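Long-range contact in B-type Cna protein (Enterococcus faecium, PDB 6FWY), which is of unknown function but carries a thioester domain and is an LPXTG-anchored surface protein, consistent with a role in covalent attachment to host targets: residues A[172-186]-A[213-226]. Residues are numbered along the deposited sequence; the frame is centred on the assembly and turned at random.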
ATOM      1  N   TYR A 172     -42.479   3.830  -6.149  1.00 43.21           N
ATOM      2  CA  TYR A 172     -41.319   2.941  -6.016  1.00 42.63           C
ATOM      3  C   TYR A 172     -41.197   2.327  -4.630  1.00 43.08           C
ATOM      4  O   TYR A 172     -41.478   2.990  -3.621  1.00 43.58           O
ATOM      5  CB  TYR A 172     -40.035   3.716  -6.315  1.00 42.60           C
ATOM      6  CG  TYR A 172     -39.889   4.088  -7.759  1.00 42.29           C
ATOM      7  CD1 TYR A 172     -39.409   3.166  -8.677  1.00 41.52           C
ATOM      8  CD2 TYR A 172     -40.235   5.362  -8.218  1.00 43.63           C
ATOM      9  CE1 TYR A 172     -39.261   3.480 -10.009  1.00 42.53           C
ATOM     10  CE2 TYR A 172     -40.113   5.692  -9.570  1.00 44.15           C
ATOM     11  CZ  TYR A 172     -39.626   4.745 -10.460  1.00 43.66           C
ATOM     12  OH  TYR A 172     -39.501   5.023 -11.799  1.00 45.04           O
ATOM     13  N   HIS A 173     -40.770   1.057  -4.602  1.00 42.60           N
ATOM     14  CA  HIS A 173     -40.106   0.487  -3.441  1.00 42.14           C
ATOM     15  C   HIS A 173     -38.675   1.001  -3.504  1.00 41.98           C
ATOM     16  O   HIS A 173     -38.040   0.873  -4.547  1.00 41.60           O
ATOM     17  CB  HIS A 173     -40.063  -1.051  -3.485  1.00 42.30           C
ATOM     18  CG  HIS A 173     -41.404  -1.717  -3.562  1.00 42.03           C
ATOM     19  ND1 HIS A 173     -42.321  -1.673  -2.533  1.00 42.83           N
ATOM     20  CD2 HIS A 173     -41.957  -2.491  -4.531  1.00 41.77           C
ATOM     21  CE1 HIS A 173     -43.388  -2.374  -2.870  1.00 42.76           C
ATOM     22  NE2 HIS A 173     -43.190  -2.884  -4.076  1.00 42.40           N
ATOM     23  N   THR A 174     -38.174   1.581  -2.409  1.00 42.36           N
ATOM     24  CA  THR A 174     -36.814   2.154  -2.365  1.00 42.13           C
ATOM     25  C   THR A 174     -35.908   1.389  -1.376  1.00 42.10           C
ATOM     26  O   THR A 174     -36.358   0.951  -0.318  1.00 42.45           O
ATOM     27  CB  THR A 174     -36.799   3.670  -2.031  1.00 42.99           C
ATOM     28  OG1 THR A 174     -36.995   3.877  -0.639  1.00 43.97           O
ATOM     29  CG2 THR A 174     -37.867   4.426  -2.815  1.00 43.62           C
ATOM     30  N   PHE A 175     -34.640   1.236  -1.741  1.00 41.37           N
ATOM     31  CA  PHE A 175     -33.645   0.554  -0.916  1.00 41.63           C
ATOM     32  C   PHE A 175     -32.376   1.403  -0.903  1.00 41.63           C
ATOM     33  O   PHE A 175     -31.724   1.573  -1.933  1.00 39.78           O
ATOM     34  CB  PHE A 175     -33.340  -0.841  -1.478  1.00 40.91           C
ATOM     35  CG  PHE A 175     -34.553  -1.709  -1.620  1.00 41.01           C
ATOM     36  CD1 PHE A 175     -34.989  -2.492  -0.554  1.00 41.77           C
ATOM     37  CD2 PHE A 175     -35.279  -1.718  -2.806  1.00 40.40           C
ATOM     38  CE1 PHE A 175     -36.123  -3.282  -0.678  1.00 42.30           C
ATOM     39  CE2 PHE A 175     -36.411  -2.503  -2.946  1.00 40.68           C
ATOM     40  CZ  PHE A 175     -36.845  -3.287  -1.891  1.00 41.81           C
ATOM     41  N   THR A 176     -32.038   1.957   0.254  1.00 43.00           N
ATOM     42  CA  THR A 176     -30.847   2.791   0.402  1.00 43.25           C
ATOM     43  C   THR A 176     -29.702   1.976   1.002  1.00 43.26           C
ATOM     44  O   THR A 176     -29.912   1.161   1.886  1.00 44.26           O
ATOM     45  CB  THR A 176     -31.156   4.052   1.232  1.00 44.86           C
ATOM     46  OG1 THR A 176     -32.238   4.747   0.607  1.00 44.44           O
ATOM     47  CG2 THR A 176     -29.938   4.986   1.329  1.00 45.08           C
ATOM     48  N   TYR A 177     -28.492   2.209   0.495  1.00 42.66           N
ATOM     49  CA  TYR A 177     -27.268   1.517   0.919  1.00 42.12           C
ATOM     50  C   TYR A 177     -26.160   2.534   1.194  1.00 42.70           C
ATOM     51  O   TYR A 177     -26.090   3.549   0.525  1.00 42.54           O
ATOM     52  CB  TYR A 177     -26.801   0.541  -0.168  1.00 40.60           C
ATOM     53  CG  TYR A 177     -27.795  -0.536  -0.492  1.00 40.54           C
ATOM     54  CD1 TYR A 177     -28.824  -0.293  -1.415  1.00 39.63           C
ATOM     55  CD2 TYR A 177     -27.732  -1.791   0.114  1.00 40.50           C
ATOM     56  CE1 TYR A 177     -29.748  -1.271  -1.727  1.00 39.61           C
ATOM     57  CE2 TYR A 177     -28.663  -2.782  -0.185  1.00 40.98           C
ATOM     58  CZ  TYR A 177     -29.673  -2.516  -1.107  1.00 40.21           C
ATOM     59  OH  TYR A 177     -30.609  -3.471  -1.431  1.00 40.58           O
ATOM     60  N   LYS A 178     -25.334   2.280   2.204  1.00 43.18           N
ATOM     61  CA  LYS A 178     -24.113   3.065   2.476  1.00 43.69           C
ATOM     62  C   LYS A 178     -22.862   2.370   1.932  1.00 42.22           C
ATOM     63  O   LYS A 178     -22.676   1.185   2.171  1.00 41.95           O
ATOM     64  CB  LYS A 178     -23.945   3.300   3.984  1.00 45.28           C
ATOM     65  CG  LYS A 178     -24.922   4.346   4.484  1.00 47.16           C
ATOM     66  CD  LYS A 178     -25.036   4.438   5.979  1.00 49.48           C
ATOM     67  CE  LYS A 178     -26.093   5.486   6.265  1.00 51.03           C
ATOM     68  NZ  LYS A 178     -26.518   5.532   7.696  1.00 53.73           N
ATOM     69  N   THR A 179     -22.024   3.124   1.228  1.00 41.70           N
ATOM     70  CA  THR A 179     -20.713   2.656   0.787  1.00 40.87           C
ATOM     71  C   THR A 179     -19.660   3.139   1.780  1.00 42.06           C
ATOM     72  O   THR A 179     -19.817   4.213   2.377  1.00 43.41           O
ATOM     73  CB  THR A 179     -20.313   3.168  -0.606  1.00 40.05           C
ATOM     74  OG1 THR A 179     -20.205   4.588  -0.582  1.00 40.42           O
ATOM     75  CG2 THR A 179     -21.317   2.745  -1.651  1.00 39.49           C
ATOM     76  N   ALA A 180     -18.596   2.351   1.942  1.00 41.08           N
ATOM     77  CA  ALA A 180     -17.480   2.721   2.800  1.00 42.18           C
ATOM     78  C   ALA A 180     -16.165   2.131   2.300  1.00 40.90           C
ATOM     79  O   ALA A 180     -16.128   1.006   1.812  1.00 39.50           O
ATOM     80  CB  ALA A 180     -17.737   2.289   4.243  1.00 43.62           C
ATOM     81  N   SER A 181     -15.092   2.907   2.427  1.00 41.40           N
ATOM     82  CA  SER A 181     -13.750   2.465   2.057  1.00 40.55           C
ATOM     83  C   SER A 181     -12.689   3.328   2.734  1.00 41.43           C
ATOM     84  O   SER A 181     -12.901   4.512   2.988  1.00 42.26           O
ATOM     85  CB  SER A 181     -13.557   2.515   0.538  1.00 39.31           C
ATOM     86  OG  SER A 181     -12.324   1.920   0.146  1.00 38.60           O
ATOM     87  N   ASN A 182     -11.537   2.718   3.001  1.00 40.86           N
ATOM     88  CA  ASN A 182     -10.359   3.459   3.443  1.00 41.80           C
ATOM     89  C   ASN A 182      -9.472   3.933   2.283  1.00 40.86           C
ATOM     90  O   ASN A 182      -8.406   4.470   2.521  1.00 40.50           O
ATOM     91  CB  ASN A 182      -9.549   2.644   4.443  1.00 41.73           C
ATOM     92  CG  ASN A 182      -8.885   1.432   3.817  1.00 40.45           C
ATOM     93  OD1 ASN A 182      -9.322   0.940   2.773  1.00 38.81           O
ATOM     94  ND2 ASN A 182      -7.839   0.930   4.465  1.00 40.39           N
ATOM     95  N   LYS A 183      -9.909   3.734   1.036  1.00 40.17           N
ATOM     96  CA  LYS A 183      -9.200   4.241  -0.146  1.00 39.85           C
ATOM     97  C   LYS A 183     -10.152   5.102  -0.981  1.00 40.31           C
ATOM     98  O   LYS A 183     -11.359   4.939  -0.917  1.00 39.89           O
ATOM     99  CB  LYS A 183      -8.657   3.086  -0.995  1.00 38.52           C
ATOM    100  CG  LYS A 183      -7.796   2.063  -0.253  1.00 38.25           C
ATOM    101  CD  LYS A 183      -6.481   2.643   0.246  1.00 38.62           C
ATOM    102  CE  LYS A 183      -5.716   1.658   1.144  1.00 38.59           C
ATOM    103  NZ  LYS A 183      -5.384   0.383   0.452  1.00 37.52           N
ATOM    104  N   THR A 184      -9.583   6.012  -1.767  1.00 41.20           N
ATOM    105  CA  THR A 184     -10.363   6.882  -2.649  1.00 42.33           C
ATOM    106  C   THR A 184     -10.548   6.201  -4.016  1.00 41.09           C
ATOM    107  O   THR A 184      -9.668   5.447  -4.488  1.00 39.92           O
ATOM    108  CB  THR A 184      -9.721   8.292  -2.809  1.00 44.36           C
ATOM    109  OG1 THR A 184      -8.540   8.222  -3.624  1.00 44.54           O
ATOM    110  CG2 THR A 184      -9.315   8.894  -1.442  1.00 45.23           C
ATOM    111  N   GLY A 185     -11.700   6.464  -4.627  1.00 40.86           N
ATOM    112  CA  GLY A 185     -12.086   5.872  -5.903  1.00 40.00           C
ATOM    113  C   GLY A 185     -13.601   5.827  -6.044  1.00 40.03           C
ATOM    114  O   GLY A 185     -14.288   6.729  -5.582  1.00 41.50           O
ATOM    115  N   ASN A 186     -14.114   4.782  -6.691  1.00 38.97           N
ATOM    116  CA  ASN A 186     -15.566   4.571  -6.857  1.00 39.38           C
ATOM    117  C   ASN A 186     -15.849   3.082  -6.959  1.00 38.07           C
ATOM    118  O   ASN A 186     -14.918   2.277  -6.933  1.00 37.80           O
ATOM    119  CB  ASN A 186     -16.122   5.335  -8.094  1.00 40.14           C
ATOM    120  CG  ASN A 186     -15.461   4.929  -9.391  1.00 40.39           C
ATOM    121  OD1 ASN A 186     -15.113   3.771  -9.613  1.00 40.79           O
ATOM    122  ND2 ASN A 186     -15.304   5.884 -10.271  1.00 42.14           N
ATOM    123  N   THR A 213     -22.468   3.390 -11.511  1.00 41.39           N
ATOM    124  CA  THR A 213     -21.304   3.775 -10.709  1.00 40.61           C
ATOM    125  C   THR A 213     -21.744   4.575  -9.483  1.00 40.06           C
ATOM    126  O   THR A 213     -22.590   5.439  -9.591  1.00 41.04           O
ATOM    127  CB  THR A 213     -20.289   4.551 -11.570  1.00 41.94           C
ATOM    128  OG1 THR A 213     -19.994   3.785 -12.740  1.00 42.64           O
ATOM    129  CG2 THR A 213     -18.976   4.809 -10.809  1.00 41.53           C
ATOM    130  N   VAL A 214     -21.182   4.251  -8.322  1.00 39.16           N
ATOM    131  CA  VAL A 214     -21.509   4.911  -7.050  1.00 39.20           C
ATOM    132  C   VAL A 214     -20.243   5.437  -6.395  1.00 39.55           C
ATOM    133  O   VAL A 214     -19.128   4.981  -6.697  1.00 38.72           O
ATOM    134  CB  VAL A 214     -22.264   3.987  -6.061  1.00 38.82           C
ATOM    135  CG1 VAL A 214     -23.568   3.499  -6.659  1.00 38.65           C
ATOM    136  CG2 VAL A 214     -21.430   2.775  -5.650  1.00 37.93           C
ATOM    137  N   LYS A 215     -20.418   6.394  -5.498  1.00 40.53           N
ATOM    138  CA  LYS A 215     -19.308   6.945  -4.748  1.00 41.12           C
ATOM    139  C   LYS A 215     -19.040   6.098  -3.515  1.00 40.27           C
ATOM    140  O   LYS A 215     -19.924   5.416  -3.040  1.00 39.46           O
ATOM    141  CB  LYS A 215     -19.605   8.394  -4.372  1.00 42.83           C
ATOM    142  CG  LYS A 215     -19.480   9.320  -5.567  1.00 44.48           C
ATOM    143  CD  LYS A 215     -20.336  10.568  -5.406  1.00 46.60           C
ATOM    144  CE  LYS A 215     -19.892  11.684  -6.340  1.00 48.77           C
ATOM    145  NZ  LYS A 215     -18.775  12.492  -5.743  1.00 50.45           N
ATOM    146  N   LEU A 216     -17.798   6.160  -3.041  1.00 40.69           N
ATOM    147  CA  LEU A 216     -17.369   5.534  -1.779  1.00 40.69           C
ATOM    148  C   LEU A 216     -17.539   6.521  -0.633  1.00 42.38           C
ATOM    149  O   LEU A 216     -17.357   7.722  -0.819  1.00 44.25           O
ATOM    150  CB  LEU A 216     -15.901   5.127  -1.857  1.00 39.78           C
ATOM    151  CG  LEU A 216     -15.511   4.222  -3.010  1.00 38.52           C
ATOM    152  CD1 LEU A 216     -14.037   3.816  -2.894  1.00 38.22           C
ATOM    153  CD2 LEU A 216     -16.389   2.989  -3.051  1.00 37.69           C
ATOM    154  N   ASN A 217     -17.841   6.001   0.553  1.00 42.34           N
ATOM    155  CA  ASN A 217     -18.131   6.824   1.737  1.00 44.14           C
ATOM    156  C   ASN A 217     -19.291   7.786   1.453  1.00 45.43           C
ATOM    157  O   ASN A 217     -19.215   8.999   1.676  1.00 47.20           O
ATOM    158  CB  ASN A 217     -16.865   7.525   2.236  1.00 44.78           C
ATOM    159  CG  ASN A 217     -15.751   6.529   2.554  1.00 43.37           C
ATOM    160  OD1 ASN A 217     -15.985   5.556   3.248  1.00 43.51           O
ATOM    161  ND2 ASN A 217     -14.567   6.741   2.011  1.00 42.16           N
ATOM    162  N   SER A 218     -20.366   7.200   0.945  1.00 44.67           N
ATOM    163  CA  SER A 218     -21.542   7.927   0.494  1.00 45.55           C
ATOM    164  C   SER A 218     -22.756   7.009   0.622  1.00 44.82           C
ATOM    165  O   SER A 218     -22.744   6.065   1.407  1.00 44.62           O
ATOM    166  CB  SER A 218     -21.329   8.374  -0.964  1.00 45.25           C
ATOM    167  OG  SER A 218     -22.358   9.253  -1.387  1.00 46.31           O
ATOM    168  N   SER A 219     -23.814   7.288  -0.124  1.00 44.59           N
ATOM    169  CA  SER A 219     -24.929   6.364  -0.214  1.00 43.61           C
ATOM    170  C   SER A 219     -25.569   6.410  -1.580  1.00 42.76           C
ATOM    171  O   SER A 219     -25.309   7.308  -2.362  1.00 42.99           O
ATOM    172  CB  SER A 219     -25.953   6.636   0.886  1.00 44.76           C
ATOM    173  OG  SER A 219     -26.272   7.996   0.974  1.00 46.54           O
ATOM    174  N   PHE A 220     -26.364   5.396  -1.873  1.00 41.59           N
ATOM    175  CA  PHE A 220     -27.194   5.373  -3.058  1.00 41.69           C
ATOM    176  C   PHE A 220     -28.493   4.662  -2.749  1.00 41.68           C
ATOM    177  O   PHE A 220     -28.614   3.991  -1.743  1.00 41.62           O
ATOM    178  CB  PHE A 220     -26.475   4.722  -4.255  1.00 40.78           C
ATOM    179  CG  PHE A 220     -26.139   3.291  -4.058  1.00 39.67           C
ATOM    180  CD1 PHE A 220     -27.058   2.297  -4.374  1.00 39.35           C
ATOM    181  CD2 PHE A 220     -24.909   2.924  -3.559  1.00 39.85           C
ATOM    182  CE1 PHE A 220     -26.766   0.964  -4.142  1.00 38.98           C
ATOM    183  CE2 PHE A 220     -24.577   1.596  -3.371  1.00 39.34           C
ATOM    184  CZ  PHE A 220     -25.521   0.609  -3.646  1.00 39.22           C
ATOM    185  N   THR A 221     -29.458   4.814  -3.648  1.00 41.64           N
ATOM    186  CA  THR A 221     -30.786   4.233  -3.500  1.00 40.73           C
ATOM    187  C   THR A 221     -31.170   3.505  -4.787  1.00 39.76           C
ATOM    188  O   THR A 221     -31.006   4.043  -5.872  1.00 40.27           O
ATOM    189  CB  THR A 221     -31.799   5.314  -3.095  1.00 41.64           C
ATOM    190  OG1 THR A 221     -31.452   5.812  -1.802  1.00 42.26           O
ATOM    191  CG2 THR A 221     -33.213   4.764  -3.028  1.00 41.74           C
ATOM    192  N   ILE A 222     -31.637   2.269  -4.644  1.00 39.17           N
ATOM    193  CA  ILE A 222     -32.227   1.496  -5.725  1.00 39.19           C
ATOM    194  C   ILE A 222     -33.744   1.635  -5.605  1.00 39.66           C
ATOM    195  O   ILE A 222     -34.290   1.542  -4.506  1.00 39.58           O
ATOM    196  CB  ILE A 222     -31.807   0.002  -5.668  1.00 38.91           C
ATOM    197  CG1 ILE A 222     -30.303  -0.111  -5.895  1.00 39.00           C
ATOM    198  CG2 ILE A 222     -32.549  -0.822  -6.723  1.00 38.96           C
ATOM    199  CD1 ILE A 222     -29.730  -1.492  -5.729  1.00 38.96           C
ATOM    200  N   LYS A 223     -34.406   1.858  -6.739  1.00 39.82           N
ATOM    201  CA  LYS A 223     -35.857   2.035  -6.783  1.00 40.16           C
ATOM    202  C   LYS A 223     -36.498   1.029  -7.720  1.00 39.59           C
ATOM    203  O   LYS A 223     -36.104   0.919  -8.871  1.00 40.04           O
ATOM    204  CB  LYS A 223     -36.195   3.456  -7.211  1.00 41.08           C
ATOM    205  CG  LYS A 223     -35.595   4.502  -6.286  1.00 41.96           C
ATOM    206  CD  LYS A 223     -36.345   5.804  -6.320  1.00 43.54           C
ATOM    207  CE  LYS A 223     -35.710   6.805  -5.376  1.00 44.45           C
ATOM    208  NZ  LYS A 223     -36.480   8.052  -5.217  1.00 46.59           N
ATOM    209  N   VAL A 224     -37.487   0.306  -7.213  1.00 39.43           N
ATOM    210  CA  VAL A 224     -38.157  -0.774  -7.932  1.00 39.68           C
ATOM    211  C   VAL A 224     -39.624  -0.367  -8.022  1.00 39.68           C
ATOM    212  O   VAL A 224     -40.240  -0.119  -6.993  1.00 39.23           O
ATOM    213  CB  VAL A 224     -38.011  -2.126  -7.184  1.00 39.78           C
ATOM    214  CG1 VAL A 224     -38.769  -3.246  -7.895  1.00 40.15           C
ATOM    215  CG2 VAL A 224     -36.534  -2.498  -7.034  1.00 39.57           C
ATOM    216  N   PRO A 225     -40.186  -0.284  -9.247  1.00 40.24           N
ATOM    217  CA  PRO A 225     -41.595   0.145  -9.354  1.00 40.97           C
ATOM    218  C   PRO A 225     -42.552  -0.723  -8.535  1.00 41.02           C
ATOM    219  O   PRO A 225     -42.412  -1.952  -8.521  1.00 40.67           O
ATOM    220  CB  PRO A 225     -41.883   0.017 -10.850  1.00 41.18           C
ATOM    221  CG  PRO A 225     -40.572   0.127 -11.520  1.00 41.12           C
ATOM    222  CD  PRO A 225     -39.580  -0.502 -10.579  1.00 40.67           C
ATOM    223  N   VAL A 226     -43.507  -0.091  -7.846  1.00 41.25           N
ATOM    224  CA  VAL A 226     -44.486  -0.846  -7.031  1.00 41.54           C
ATOM    225  C   VAL A 226     -45.392  -1.759  -7.869  1.00 41.61           C
ATOM    226  O   VAL A 226     -46.072  -2.614  -7.337  1.00 42.53           O
ATOM    227  CB  VAL A 226     -45.346   0.061  -6.103  1.00 42.15           C
ATOM    228  CG1 VAL A 226     -44.462   0.808  -5.100  1.00 41.94           C
ATOM    229  CG2 VAL A 226     -46.228   1.030  -6.886  1.00 42.53           C
TER
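Thr179 OG1 is held by two backbone groups of residues 213-226: it donates to Lys215 O at 2.6 Å and accepts from Ser218 N at 3.0 Å. The hydroxyl sits between the backbone N and the carbonyl carbon (chi1 63°), which turns it into the bend between strands 213-215 and 218-225. There Asn217 and Ser218 both face Thr179, a G1 beta bulge, with Asn217 in the left-handed conformation. The amide of Asn217 closes the end of the pairing by clasping the backbone of Ser181. Its ND2 gives a hydrogen to Ser181 O at 2.9 Å, the oxygen lying in the amide plane, while OD1 takes the Ser181 N-H from above that plane.

Beyond the bulge, strands 172-181 and 218-225 run antiparallel, with paired backbone bonds at Tyr177-Phe220, Phe175-Ile222 and His173-Val224. On one face Thr176 OG1 and Thr221 OG1 share a 2.7 Å hydrogen bond. On the other, Tyr177 CB lies over the Phe220 ring, off-centre and 4.1 Å from its centroid, while Thr179 CG2 meets the ring edge; the two rings lie nearly parallel (planes at 23°) but are slid apart, so they barely overlap. At the far end Val226 CG1 makes a CH-pi contact over the centre of one face of the His173 ring, 4.0 Å from its centroid.

The pair makes up the second and third strands of a five-stranded antiparallel sheet, between strands 159-169 and 200-203; on the face of Tyr177 and Phe220, Phe220 and Ile222 pack on Phe235 of strand 231-250, and Tyr177 on Leu273 and Ala275 of strand 258-277.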